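Local atomic coordinates of binary enterotoxin of Clostridium perfringens component a (Clostridium perfringens, PDB entry 5WTZ), a protein that binds NAD+ and acts as the enzymatic component of a binary enterotoxin, ADP-ribosylating actin. Residues Tyr97-Phe103 with Ile150-Ile156; Thr133-Gln137 with Tyr186-Ala190; Lys16-Thr20 with Glu175-Arg179. All blocks are in the same frame, centred on the assembly; numbering follows the deposited sequence. Where two conformers were deposited one is given.

Contact 1 (Tyr97-Phe103 with Ile150-Ile156)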
ATOM      1  N   TYR A  97       1.943 -19.434   1.948  1.00 23.38           N
ATOM      2  CA  TYR A  97       2.155 -19.208   3.369  1.00 24.90           C
ATOM      3  C   TYR A  97       2.603 -17.774   3.564  1.00 22.59           C
ATOM      4  O   TYR A  97       3.311 -17.227   2.711  1.00 24.25           O
ATOM      5  CB  TYR A  97       3.199 -20.160   3.922  1.00 21.73           C
ATOM      6  CG  TYR A  97       2.736 -21.581   4.156  1.00 23.86           C
ATOM      7  CD1 TYR A  97       1.757 -21.875   5.100  1.00 22.38           C
ATOM      8  CD2 TYR A  97       3.292 -22.622   3.448  1.00 28.05           C
ATOM      9  CE1 TYR A  97       1.356 -23.193   5.330  1.00 23.33           C
ATOM     10  CE2 TYR A  97       2.902 -23.938   3.676  1.00 31.62           C
ATOM     11  CZ  TYR A  97       1.929 -24.210   4.611  1.00 35.35           C
ATOM     12  OH  TYR A  97       1.529 -25.512   4.831  1.00 40.93           O
ATOM     13  N   GLU A  98       2.197 -17.164   4.672  1.00 23.61           N
ATOM     14  CA  GLU A  98       2.475 -15.746   4.896  1.00 21.40           C
ATOM     15  C   GLU A  98       2.855 -15.415   6.352  1.00 25.53           C
ATOM     16  O   GLU A  98       2.439 -16.102   7.292  1.00 22.62           O
ATOM     17  CB  GLU A  98       1.271 -14.912   4.458  1.00 18.57           C
ATOM     18  CG  GLU A  98       1.485 -13.389   4.558  1.00 20.24           C
ATOM     19  CD  GLU A  98       2.691 -12.900   3.744  1.00 24.94           C
ATOM     20  OE1 GLU A  98       3.862 -13.150   4.141  1.00 21.45           O
ATOM     21  OE2 GLU A  98       2.457 -12.257   2.697  1.00 27.39           O
ATOM     22  N   ALA A  99       3.662 -14.370   6.529  1.00 21.93           N
ATOM     23  CA  ALA A  99       4.128 -13.965   7.846  1.00 23.55           C
ATOM     24  C   ALA A  99       3.102 -13.032   8.465  1.00 21.69           C
ATOM     25  O   ALA A  99       2.379 -12.341   7.754  1.00 20.22           O
ATOM     26  CB  ALA A  99       5.500 -13.291   7.751  1.00 19.84           C
ATOM     27  N   ASN A 100       3.009 -13.010   9.784  1.00 24.80           N
ATOM     28  CA  ASN A 100       1.989 -12.157  10.375  1.00 25.36           C
ATOM     29  C   ASN A 100       2.277 -10.663  10.127  1.00 22.18           C
ATOM     30  O   ASN A 100       1.341  -9.872  10.028  1.00 20.22           O
ATOM     31  CB  ASN A 100       1.812 -12.456  11.872  1.00 31.22           C
ATOM     32  CG  ASN A 100       3.114 -12.545  12.616  1.00 43.24           C
ATOM     33  OD1 ASN A 100       4.183 -12.617  12.015  1.00 50.09           O
ATOM     34  ND2 ASN A 100       3.033 -12.560  13.939  1.00 44.94           N
ATOM     35  N   ASP A 101       3.533 -10.266   9.945  1.00 25.43           N
ATOM     36  CA  ASP A 101       3.771  -8.827   9.746  1.00 29.06           C
ATOM     37  C   ASP A 101       3.237  -8.308   8.403  1.00 27.98           C
ATOM     38  O   ASP A 101       3.004  -7.113   8.259  1.00 22.07           O
ATOM     39  CB  ASP A 101       5.257  -8.468   9.915  1.00 42.21           C
ATOM     40  CG  ASP A 101       6.173  -9.239   8.993  1.00 53.47           C
ATOM     41  OD1 ASP A 101       5.868  -9.375   7.790  1.00 57.45           O
ATOM     42  OD2 ASP A 101       7.223  -9.699   9.484  1.00 59.15           O
ATOM     43  N   LYS A 102       2.989  -9.186   7.433  1.00 20.93           N
ATOM     44  CA  LYS A 102       2.280  -8.752   6.234  1.00 22.12           C
ATOM     45  C   LYS A 102       0.801  -8.474   6.509  1.00 24.70           C
ATOM     46  O   LYS A 102       0.073  -8.010   5.630  1.00 25.99           O
ATOM     47  CB  LYS A 102       2.411  -9.777   5.108  1.00 24.09           C
ATOM     48  CG  LYS A 102       3.578  -9.501   4.159  1.00 34.12           C
ATOM     49  CD  LYS A 102       3.364  -8.217   3.358  1.00 38.28           C
ATOM     50  CE  LYS A 102       2.240  -8.374   2.336  1.00 41.98           C
ATOM     51  NZ  LYS A 102       2.000  -7.147   1.511  1.00 46.11           N
ATOM     52  N   PHE A 103       0.339  -8.767   7.722  1.00 19.91           N
ATOM     53  CA  PHE A 103      -1.008  -8.373   8.091  1.00 18.21           C
ATOM     54  C   PHE A 103      -0.940  -7.353   9.218  1.00 13.98           C
ATOM     55  O   PHE A 103      -1.955  -6.997   9.806  1.00 15.01           O
ATOM     56  CB  PHE A 103      -1.843  -9.602   8.473  1.00 14.34           C
ATOM     57  CG  PHE A 103      -2.222 -10.447   7.288  1.00 23.60           C
ATOM     58  CD1 PHE A 103      -3.317 -10.098   6.506  1.00 25.60           C
ATOM     59  CD2 PHE A 103      -1.479 -11.578   6.948  1.00 20.37           C
ATOM     60  CE1 PHE A 103      -3.667 -10.866   5.400  1.00 26.63           C
ATOM     61  CE2 PHE A 103      -1.819 -12.340   5.843  1.00 20.11           C
ATOM     62  CZ  PHE A 103      -2.912 -11.991   5.075  1.00 22.22           C
ATOM     63  N   ILE A 150       3.591 -29.240   2.535  1.00 35.59           N
ATOM     64  CA  ILE A 150       4.771 -29.257   3.393  1.00 36.27           C
ATOM     65  C   ILE A 150       4.688 -28.212   4.507  1.00 36.21           C
ATOM     66  O   ILE A 150       3.872 -27.285   4.466  1.00 36.98           O
ATOM     67  CB  ILE A 150       6.091 -29.065   2.552  1.00 44.68           C
ATOM     68  CG1 ILE A 150       6.027 -27.832   1.640  1.00 41.59           C
ATOM     69  CG2 ILE A 150       6.405 -30.295   1.718  1.00 43.48           C
ATOM     70  CD1 ILE A 150       6.341 -26.550   2.302  1.00 44.21           C
ATOM     71  N   ASN A 151       5.547 -28.389   5.504  1.00 36.20           N
ATOM     72  CA  ASN A 151       5.599 -27.512   6.659  1.00 29.94           C
ATOM     73  C   ASN A 151       5.944 -26.076   6.284  1.00 32.71           C
ATOM     74  O   ASN A 151       6.648 -25.835   5.307  1.00 35.08           O
ATOM     75  CB  ASN A 151       6.630 -28.036   7.661  1.00 38.84           C
ATOM     76  CG  ASN A 151       6.817 -27.099   8.832  1.00 44.02           C
ATOM     77  OD1 ASN A 151       5.970 -27.030   9.722  1.00 45.76           O
ATOM     78  ND2 ASN A 151       7.915 -26.349   8.826  1.00 44.63           N
ATOM     79  N   SER A 152       5.454 -25.127   7.069  1.00 26.52           N
ATOM     80  CA  SER A 152       5.981 -23.779   7.012  1.00 25.71           C
ATOM     81  C   SER A 152       6.338 -23.309   8.411  1.00 30.52           C
ATOM     82  O   SER A 152       5.678 -23.680   9.386  1.00 34.49           O
ATOM     83  CB  SER A 152       4.979 -22.823   6.370  1.00 26.73           C
ATOM     84  OG  SER A 152       5.513 -21.516   6.265  1.00 27.06           O
ATOM     85  N   LYS A 153       7.390 -22.500   8.515  1.00 33.44           N
ATOM     86  CA  LYS A 153       7.692 -21.829   9.773  1.00 34.13           C
ATOM     87  C   LYS A 153       6.751 -20.627   9.977  1.00 29.81           C
ATOM     88  O   LYS A 153       6.731 -20.011  11.048  1.00 32.22           O
ATOM     89  CB  LYS A 153       9.157 -21.396   9.809  1.00 34.00           C
ATOM     90  CG  LYS A 153      10.129 -22.565   9.843  1.00 37.55           C
ATOM     91  CD  LYS A 153      11.552 -22.088  10.063  1.00 43.55           C
ATOM     92  CE  LYS A 153      12.546 -23.220   9.861  1.00 48.48           C
ATOM     93  NZ  LYS A 153      13.944 -22.741   9.998  1.00 53.04           N
ATOM     94  N   LEU A 154       5.966 -20.310   8.949  1.00 30.29           N
ATOM     95  CA  LEU A 154       5.018 -19.190   8.989  1.00 30.53           C
ATOM     96  C   LEU A 154       3.655 -19.652   9.540  1.00 31.33           C
ATOM     97  O   LEU A 154       3.303 -20.823   9.409  1.00 28.78           O
ATOM     98  CB  LEU A 154       4.846 -18.581   7.589  1.00 26.06           C
ATOM     99  CG  LEU A 154       6.113 -18.111   6.869  1.00 27.94           C
ATOM    100  CD1 LEU A 154       5.751 -17.564   5.495  1.00 27.82           C
ATOM    101  CD2 LEU A 154       6.833 -17.050   7.689  1.00 28.06           C
ATOM    102  N   PRO A 155       2.889 -18.732  10.158  1.00 27.30           N
ATOM    103  CA  PRO A 155       1.620 -19.052  10.834  1.00 24.30           C
ATOM    104  C   PRO A 155       0.373 -19.063   9.956  1.00 23.38           C
ATOM    105  O   PRO A 155      -0.646 -19.635  10.355  1.00 26.88           O
ATOM    106  CB  PRO A 155       1.494 -17.930  11.862  1.00 24.35           C
ATOM    107  CG  PRO A 155       2.135 -16.758  11.170  1.00 26.64           C
ATOM    108  CD  PRO A 155       3.335 -17.360  10.474  1.00 21.65           C
ATOM    109  N   ILE A 156       0.449 -18.458   8.778  1.00 18.41           N
ATOM    110  CA  ILE A 156      -0.732 -18.165   7.988  1.00 17.95           C
ATOM    111  C   ILE A 156      -0.667 -18.798   6.614  1.00 18.49           C
ATOM    112  O   ILE A 156       0.395 -18.863   6.003  1.00 24.51           O
ATOM    113  CB  ILE A 156      -0.912 -16.617   7.838  1.00 16.53           C
ATOM    114  CG1 ILE A 156      -1.087 -15.966   9.214  1.00 20.85           C
ATOM    115  CG2 ILE A 156      -2.066 -16.264   6.887  1.00 16.13           C
ATOM    116  CD1 ILE A 156      -0.666 -14.461   9.247  1.00 19.54           C
TER

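Contact 2 (Thr133-Gln137 with Tyr186-Ala190)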
ATOM      1  N   THR A 133      -9.749  -3.709   6.168  1.00 15.72           N
ATOM      2  CA  THR A 133      -8.413  -3.330   5.707  1.00 20.11           C
ATOM      3  C   THR A 133      -8.147  -3.897   4.318  1.00 16.77           C
ATOM      4  O   THR A 133      -8.344  -5.092   4.072  1.00 19.55           O
ATOM      5  CB  THR A 133      -7.295  -3.829   6.666  1.00 14.36           C
ATOM      6  OG1 THR A 133      -7.593  -3.468   8.022  1.00 14.08           O
ATOM      7  CG2 THR A 133      -5.925  -3.282   6.263  1.00 13.21           C
ATOM      8  N   ASN A 134      -7.702  -3.040   3.406  1.00 14.65           N
ATOM      9  CA  ASN A 134      -7.124  -3.490   2.150  1.00 12.22           C
ATOM     10  C   ASN A 134      -5.613  -3.482   2.299  1.00 20.11           C
ATOM     11  O   ASN A 134      -5.026  -2.420   2.550  1.00 16.93           O
ATOM     12  CB  ASN A 134      -7.553  -2.600   0.983  1.00 18.10           C
ATOM     13  CG  ASN A 134      -9.045  -2.704   0.669  1.00 23.09           C
ATOM     14  OD1 ASN A 134      -9.692  -3.711   0.951  1.00 21.32           O
ATOM     15  ND2 ASN A 134      -9.585  -1.660   0.063  1.00 24.92           N
ATOM     16  N   PHE A 135      -4.991  -4.663   2.187  1.00 17.09           N
ATOM     17  CA  PHE A 135      -3.549  -4.805   2.400  1.00 21.57           C
ATOM     18  C   PHE A 135      -2.788  -4.669   1.087  1.00 20.35           C
ATOM     19  O   PHE A 135      -2.785  -5.570   0.244  1.00 19.05           O
ATOM     20  CB  PHE A 135      -3.212  -6.147   3.070  1.00 15.93           C
ATOM     21  CG  PHE A 135      -3.625  -6.219   4.523  1.00 14.53           C
ATOM     22  CD1 PHE A 135      -2.858  -5.611   5.511  1.00 14.31           C
ATOM     23  CD2 PHE A 135      -4.803  -6.860   4.893  1.00 16.63           C
ATOM     24  CE1 PHE A 135      -3.251  -5.660   6.858  1.00 14.29           C
ATOM     25  CE2 PHE A 135      -5.203  -6.917   6.235  1.00 13.50           C
ATOM     26  CZ  PHE A 135      -4.421  -6.322   7.211  1.00 13.51           C
ATOM     27  N   ILE A 136      -2.146  -3.525   0.917  1.00 19.86           N
ATOM     28  CA  ILE A 136      -1.419  -3.239  -0.307  1.00 19.74           C
ATOM     29  C   ILE A 136      -0.243  -4.199  -0.470  1.00 19.02           C
ATOM     30  O   ILE A 136       0.554  -4.398   0.447  1.00 22.61           O
ATOM     31  CB  ILE A 136      -0.946  -1.742  -0.332  1.00 17.48           C
ATOM     32  CG1 ILE A 136      -2.171  -0.824  -0.457  1.00 19.60           C
ATOM     33  CG2 ILE A 136       0.029  -1.500  -1.477  1.00 13.99           C
ATOM     34  CD1 ILE A 136      -1.857   0.660  -0.284  1.00 12.16           C
ATOM     35  N   GLN A 137      -0.130  -4.793  -1.654  0.55 15.80           N
ATOM     36  CA  GLN A 137       0.955  -5.727  -1.937  0.55 20.16           C
ATOM     37  C   GLN A 137       2.011  -5.106  -2.852  0.55 21.51           C
ATOM     38  O   GLN A 137       1.781  -4.943  -4.054  0.55 21.09           O
ATOM     39  CB  GLN A 137       0.388  -7.000  -2.567  0.55 17.99           C
ATOM     40  CG  GLN A 137      -0.749  -7.612  -1.756  0.55 17.28           C
ATOM     41  CD  GLN A 137      -0.291  -8.134  -0.410  0.55 19.83           C
ATOM     42  OE1 GLN A 137       0.689  -8.885  -0.324  0.55 25.21           O
ATOM     43  NE2 GLN A 137      -1.006  -7.772   0.643  0.55 11.63           N
ATOM     44  N   TYR A 186      -1.614  -4.516  -6.963  1.00 23.71           N
ATOM     45  CA  TYR A 186      -2.799  -5.061  -6.310  1.00 19.48           C
ATOM     46  C   TYR A 186      -2.750  -5.012  -4.793  1.00 22.23           C
ATOM     47  O   TYR A 186      -1.705  -4.759  -4.178  1.00 19.33           O
ATOM     48  CB  TYR A 186      -3.032  -6.510  -6.772  1.00 22.28           C
ATOM     49  CG  TYR A 186      -3.316  -6.618  -8.246  1.00 28.09           C
ATOM     50  CD1 TYR A 186      -4.603  -6.433  -8.743  1.00 33.59           C
ATOM     51  CD2 TYR A 186      -2.299  -6.885  -9.150  1.00 31.11           C
ATOM     52  CE1 TYR A 186      -4.864  -6.520 -10.097  1.00 36.48           C
ATOM     53  CE2 TYR A 186      -2.550  -6.973 -10.510  1.00 36.10           C
ATOM     54  CZ  TYR A 186      -3.833  -6.791 -10.977  1.00 42.91           C
ATOM     55  OH  TYR A 186      -4.090  -6.880 -12.324  1.00 44.97           O
ATOM     56  N   SER A 187      -3.912  -5.258  -4.200  1.00 17.28           N
ATOM     57  CA  SER A 187      -4.045  -5.365  -2.761  1.00 18.50           C
ATOM     58  C   SER A 187      -4.853  -6.613  -2.381  1.00 20.74           C
ATOM     59  O   SER A 187      -5.542  -7.205  -3.215  1.00 20.73           O
ATOM     60  CB  SER A 187      -4.718  -4.113  -2.191  1.00 16.98           C
ATOM     61  OG  SER A 187      -4.127  -2.918  -2.703  1.00 21.42           O
ATOM     62  N   LEU A 188      -4.759  -6.987  -1.113  1.00 18.47           N
ATOM     63  CA  LEU A 188      -5.477  -8.122  -0.560  1.00 20.00           C
ATOM     64  C   LEU A 188      -6.616  -7.674   0.349  1.00 18.63           C
ATOM     65  O   LEU A 188      -6.419  -6.860   1.259  1.00 19.13           O
ATOM     66  CB  LEU A 188      -4.491  -9.015   0.206  1.00 18.68           C
ATOM     67  CG  LEU A 188      -4.928 -10.311   0.882  1.00 26.76           C
ATOM     68  CD1 LEU A 188      -3.703 -11.173   1.075  1.00 21.45           C
ATOM     69  CD2 LEU A 188      -5.593 -10.045   2.228  1.00 27.72           C
ATOM     70  N   LYS A 189      -7.799  -8.232   0.116  1.00 20.58           N
ATOM     71  CA  LYS A 189      -8.977  -7.985   0.952  1.00 16.39           C
ATOM     72  C   LYS A 189      -9.509  -9.296   1.503  1.00 19.47           C
ATOM     73  O   LYS A 189      -9.970 -10.162   0.737  1.00 19.77           O
ATOM     74  CB  LYS A 189     -10.065  -7.281   0.151  1.00 17.19           C
ATOM     75  CG  LYS A 189     -11.309  -6.967   0.947  1.00 24.92           C
ATOM     76  CD  LYS A 189     -12.384  -6.376   0.064  1.00 31.97           C
ATOM     77  CE  LYS A 189     -13.560  -5.891   0.906  1.00 33.06           C
ATOM     78  NZ  LYS A 189     -14.661  -5.419   0.041  1.00 44.14           N
ATOM     79  N   ALA A 190      -9.458  -9.448   2.822  1.00 18.03           N
ATOM     80  CA  ALA A 190      -9.849 -10.713   3.442  1.00 21.57           C
ATOM     81  C   ALA A 190     -11.360 -10.936   3.305  1.00 18.65           C
ATOM     82  O   ALA A 190     -12.156  -9.996   3.390  1.00 17.18           O
ATOM     83  CB  ALA A 190      -9.417 -10.748   4.909  1.00 21.71           C
TER
HETATM   84  O   HOH W   1      -8.444  -7.542   4.720  1.00 22.02           O
HETATM   85  O   HOH W   2       0.350  -6.522  -6.426  1.00 25.82           O

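Contact 3 (Lys16-Thr20 with Glu175-Arg179)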
ATOM      1  N   LYS A  16      -2.162 -30.993  -8.509  1.00 48.04           N
ATOM      2  CA  LYS A  16      -1.084 -30.265  -9.101  1.00 50.72           C
ATOM      3  C   LYS A  16      -0.633 -30.887 -10.416  1.00 46.37           C
ATOM      4  O   LYS A  16       0.046 -30.236 -11.207  1.00 58.92           O
ATOM      5  CB  LYS A  16       0.027 -30.130  -8.091  1.00 56.48           C
ATOM      6  CG  LYS A  16       1.218 -29.443  -8.604  1.00 52.79           C
ATOM      7  CD  LYS A  16       2.296 -30.328  -8.117  1.00 63.65           C
ATOM      8  CE  LYS A  16       3.232 -30.745  -9.193  1.00 65.36           C
ATOM      9  NZ  LYS A  16       4.369 -31.430  -8.535  1.00 76.51           N
ATOM     10  N   ASN A  17      -1.057 -32.116 -10.686  1.00 48.00           N
ATOM     11  CA  ASN A  17      -0.849 -32.686 -12.012  1.00 47.11           C
ATOM     12  C   ASN A  17      -1.490 -31.836 -13.110  1.00 46.21           C
ATOM     13  O   ASN A  17      -0.808 -31.338 -14.010  1.00 46.09           O
ATOM     14  CB  ASN A  17      -1.401 -34.108 -12.083  1.00 50.84           C
ATOM     15  CG  ASN A  17      -1.197 -34.742 -13.453  1.00 57.89           C
ATOM     16  OD1 ASN A  17      -1.610 -34.669 -14.620  0.50 50.07           O
ATOM     17  ND2 ASN A  17      -0.025 -35.335 -13.648  1.00 61.50           N
ATOM     18  N   SER A  18      -2.803 -31.676 -13.030  1.00 50.99           N
ATOM     19  CA  SER A  18      -3.532 -30.866 -14.006  1.00 59.97           C
ATOM     20  C   SER A  18      -3.044 -29.423 -13.995  1.00 57.68           C
ATOM     21  O   SER A  18      -2.990 -28.768 -15.042  1.00 47.20           O
ATOM     22  CB  SER A  18      -5.027 -30.888 -13.720  1.00 61.14           C
ATOM     23  OG  SER A  18      -5.305 -30.055 -12.611  1.00 63.45           O
ATOM     24  N   ALA A  19      -2.700 -28.934 -12.801  1.00 53.80           N
ATOM     25  CA  ALA A  19      -2.204 -27.576 -12.638  1.00 45.92           C
ATOM     26  C   ALA A  19      -0.934 -27.359 -13.457  1.00 50.12           C
ATOM     27  O   ALA A  19      -0.817 -26.360 -14.169  1.00 47.37           O
ATOM     28  CB  ALA A  19      -1.950 -27.262 -11.150  1.00 43.26           C
ATOM     29  N   THR A  20       0.010 -28.300 -13.368  1.00 50.07           N
ATOM     30  CA  THR A  20       1.268 -28.179 -14.100  1.00 49.31           C
ATOM     31  C   THR A  20       1.026 -28.332 -15.594  1.00 49.85           C
ATOM     32  O   THR A  20       1.705 -27.696 -16.400  1.00 45.46           O
ATOM     33  CB  THR A  20       2.338 -29.222 -13.643  1.00 51.02           C
ATOM     34  OG1 THR A  20       1.789 -30.545 -13.708  1.00 51.19           O
ATOM     35  CG2 THR A  20       2.855 -28.923 -12.234  1.00 40.57           C
ATOM     36  N   GLU A 175       9.235 -27.969 -12.576  1.00 66.91           N
ATOM     37  CA  GLU A 175       8.263 -27.965 -13.645  1.00 69.02           C
ATOM     38  C   GLU A 175       7.055 -28.832 -13.279  1.00 67.11           C
ATOM     39  O   GLU A 175       5.987 -28.730 -13.874  1.00 64.03           O
ATOM     40  CB  GLU A 175       8.950 -28.405 -14.923  1.00 74.65           C
ATOM     41  CG  GLU A 175       9.056 -27.254 -15.888  1.00 80.37           C
ATOM     42  CD  GLU A 175       9.451 -27.653 -17.293  1.00 90.12           C
ATOM     43  OE1 GLU A 175      10.584 -27.323 -17.692  1.00 91.63           O
ATOM     44  OE2 GLU A 175       8.649 -28.346 -17.950  1.00 97.22           O
ATOM     45  N   GLU A 176       7.248 -29.673 -12.280  1.00 67.80           N
ATOM     46  CA  GLU A 176       6.195 -30.011 -11.372  1.00 65.70           C
ATOM     47  C   GLU A 176       6.213 -28.833 -10.385  1.00 58.72           C
ATOM     48  O   GLU A 176       7.161 -28.047 -10.418  1.00 63.28           O
ATOM     49  CB  GLU A 176       6.455 -31.359 -10.681  1.00 68.34           C
ATOM     50  CG  GLU A 176       6.908 -32.504 -11.597  1.00 66.89           C
ATOM     51  CD  GLU A 176       6.002 -32.698 -12.797  1.00 67.72           C
ATOM     52  OE1 GLU A 176       5.063 -33.513 -12.677  1.00 66.61           O
ATOM     53  OE2 GLU A 176       6.249 -32.060 -13.838  1.00 70.31           O
ATOM     54  N   ASN A 177       5.193 -28.649  -9.556  1.00 54.15           N
ATOM     55  CA  ASN A 177       5.172 -27.497  -8.638  1.00 55.10           C
ATOM     56  C   ASN A 177       5.526 -26.130  -9.244  1.00 45.77           C
ATOM     57  O   ASN A 177       6.462 -25.467  -8.803  1.00 50.00           O
ATOM     58  CB  ASN A 177       6.098 -27.767  -7.442  1.00 60.21           C
ATOM     59  CG  ASN A 177       5.486 -28.723  -6.471  1.00 69.95           C
ATOM     60  OD1 ASN A 177       5.219 -29.878  -6.820  1.00 76.53           O
ATOM     61  ND2 ASN A 177       5.245 -28.267  -5.250  1.00 67.31           N
ATOM     62  N   LEU A 178       4.770 -25.717 -10.255  1.00 42.11           N
ATOM     63  CA  LEU A 178       5.003 -24.444 -10.940  1.00 41.26           C
ATOM     64  C   LEU A 178       4.362 -23.237 -10.262  1.00 30.61           C
ATOM     65  O   LEU A 178       3.314 -23.350  -9.619  1.00 45.66           O
ATOM     66  CB  LEU A 178       4.465 -24.521 -12.352  1.00 43.44           C
ATOM     67  CG  LEU A 178       5.418 -25.244 -13.276  1.00 51.25           C
ATOM     68  CD1 LEU A 178       4.549 -25.839 -14.323  1.00 47.98           C
ATOM     69  CD2 LEU A 178       6.424 -24.284 -13.877  1.00 52.87           C
ATOM     70  N   ARG A 179       4.977 -22.073 -10.448  1.00 34.07           N
ATOM     71  CA  ARG A 179       4.530 -20.852  -9.775  1.00 30.95           C
ATOM     72  C   ARG A 179       3.722 -19.917 -10.677  1.00 36.94           C
ATOM     73  O   ARG A 179       3.724 -20.032 -11.903  1.00 35.13           O
ATOM     74  CB  ARG A 179       5.733 -20.096  -9.206  1.00 31.90           C
ATOM     75  CG  ARG A 179       6.676 -20.971  -8.412  1.00 30.47           C
ATOM     76  CD  ARG A 179       7.757 -20.155  -7.713  1.00 37.22           C
ATOM     77  NE  ARG A 179       7.187 -19.197  -6.773  1.00 35.48           N
ATOM     78  CZ  ARG A 179       6.665 -19.532  -5.598  1.00 34.94           C
ATOM     79  NH1 ARG A 179       6.645 -20.800  -5.222  1.00 28.41           N
ATOM     80  NH2 ARG A 179       6.163 -18.602  -4.799  1.00 31.54           N
TER

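Contact 1 (Tyr97-Phe103 with Ile150-Ile156)
Ser152 sets its CB over one face of the Tyr97 ring, a CH-pi contact 3.3 Å from the ring centroid and 10° off the ring normal. Ser152 chi1 is -178°, which sends OG away from its own N and toward Leu154. There Ser152 OG accepts from Leu154 N at 3.0 Å, forming an ST turn. At the far end of the ring, Tyr97 OH donates to Ile150 O at 3.0 Å, nearly along the C=O axis. The ring is thus held both over a face and at its hydroxyl. Beside it, Glu98 N donates to Ile156 O at 2.8 Å. The return bond from Ile156 N to Glu98 O is weak, so the antiparallel pairing of Glu98 with Ile156 is firm on one side only. Ile156, Glu98 and Phe103 are the buried residues here. Ile156 CD1 packs on Asn100 CA and lies 3.8 Å from Phe103 CD2, oblique to the ring. Leu154 CB and Pro155 CD both close on Glu98 O at 3.5 Å. The packing is looser where Leu154 CD2 meets Ala99 CB at 4.0 Å, and Ile150, which takes the Tyr97 hydroxyl, is exposed to solvent. The contact joins the end of strand 92-98 to the start of strand 156-162. Phe126 of helix 120-130 and Val206 of strand 201-211 pack on Ile156, while Tyr203 of that strand meets the Tyr97 ring and bonds to Ser152 N.

Contact 2 (Thr133-Gln137 with Tyr186-Ala190)
Phe135 and Leu188 form an antiparallel hydrogen-bonded pair. Phe135 N donates to Leu188 O at 2.8 Å and 171°, and Leu188 N donates back to Phe135 O at 2.8 Å. Two residues on, Gln137 N reaches Tyr186 O at 3.0 Å, in the carbonyl plane. Between these bonds Ile136 faces Ser187, with Ile136 CG1 3.6 Å from Ser187 OG. Asn134 and Lys189 run side by side, and OD1 of Asn134 lies 3.6 Å from Lys189 CG. On the other face of the sheet, the Phe135 ring and Leu188 touch through their CD2 atoms. Thr133 CG2 sits over the centre of the Phe135 ring. In one of the two conformers of Gln137, NE2 can donate to Phe135 O from the face opposite Leu188 N; since the side chain is split, that bond is doubtful. A water bridges the two segments, accepting from Ala190 N and donating to Thr133 O. Gln213 fixes the polar ends, bonding to Asn134 ND2 and Ser187 OG. Lys212 makes a cation-pi contact with Tyr186. The short strand 134-136 is an outermost strand here, paired with strand 187-198 in the five-stranded mixed sheet of an ADP-ribosyltransferase-like domain.

Contact 3 (Lys16-Thr20 with Glu175-Arg179)
Thr20 turns its side chain from helix 16-31 onto the backbone of Glu175, Glu176 and Asn177. Thr20 CB comes first, 3.7 Å from Glu175 O. The methyl makes the nearest approaches of Thr20. Thr20 CG2 lies 3.5 Å from Glu175 O and 3.6 Å from both Glu176 CA and Asn177 N, so the methyl packs against the bend of the loop. The hydroxyl takes the other course. With chi1 at 53°, OG1 sits between Thr20's own N and carbonyl carbon, facing back into the helix. There it has both Lys16 O and Asn17 O nearby. Leu178 meets Thr20 through CD1: Leu178 CD1 is 4.1 Å from Thr20 CG2 and 4.0 Å from Thr20 O. Leu178 also packs on Ala23, Lys24 and Lys27 along the same helix, and on Met145. Lys16 crosses Asn177 at about a right angle. Its NZ is modelled very close to Asn177 OD1, and that bond is doubtful. This is plain helix-on-loop packing: the first turn of helix 16-31 lies on the loop that links strands 168-171 and 179-182 in the N-terminal domain.

In the fold
Contacts 1 and 2 belong to one five-stranded sheet, whose outermost strands are 92-98 and 134-136. Their centres are 16 Å apart, yet they touch. The 3-10 turn after strand 92-98 places Phe103 edge-to-face on Phe135, with Phe103 O 3.5 Å from Phe135 CE1. Lys102 NZ makes a weak and, with Gln137 split over two conformers, doubtful hydrogen bond to Gln137 OE1. Contact 3 stands apart: its centre is about 22 Å from that of contact 1 and about 26 Å from that of contact 2. All three contacts lie away from the NAD+ pocket, which uses residues between 250 and 384. Contact 2 faces that half of the chain, since Asn134 and Ile136 touch strand 358-364.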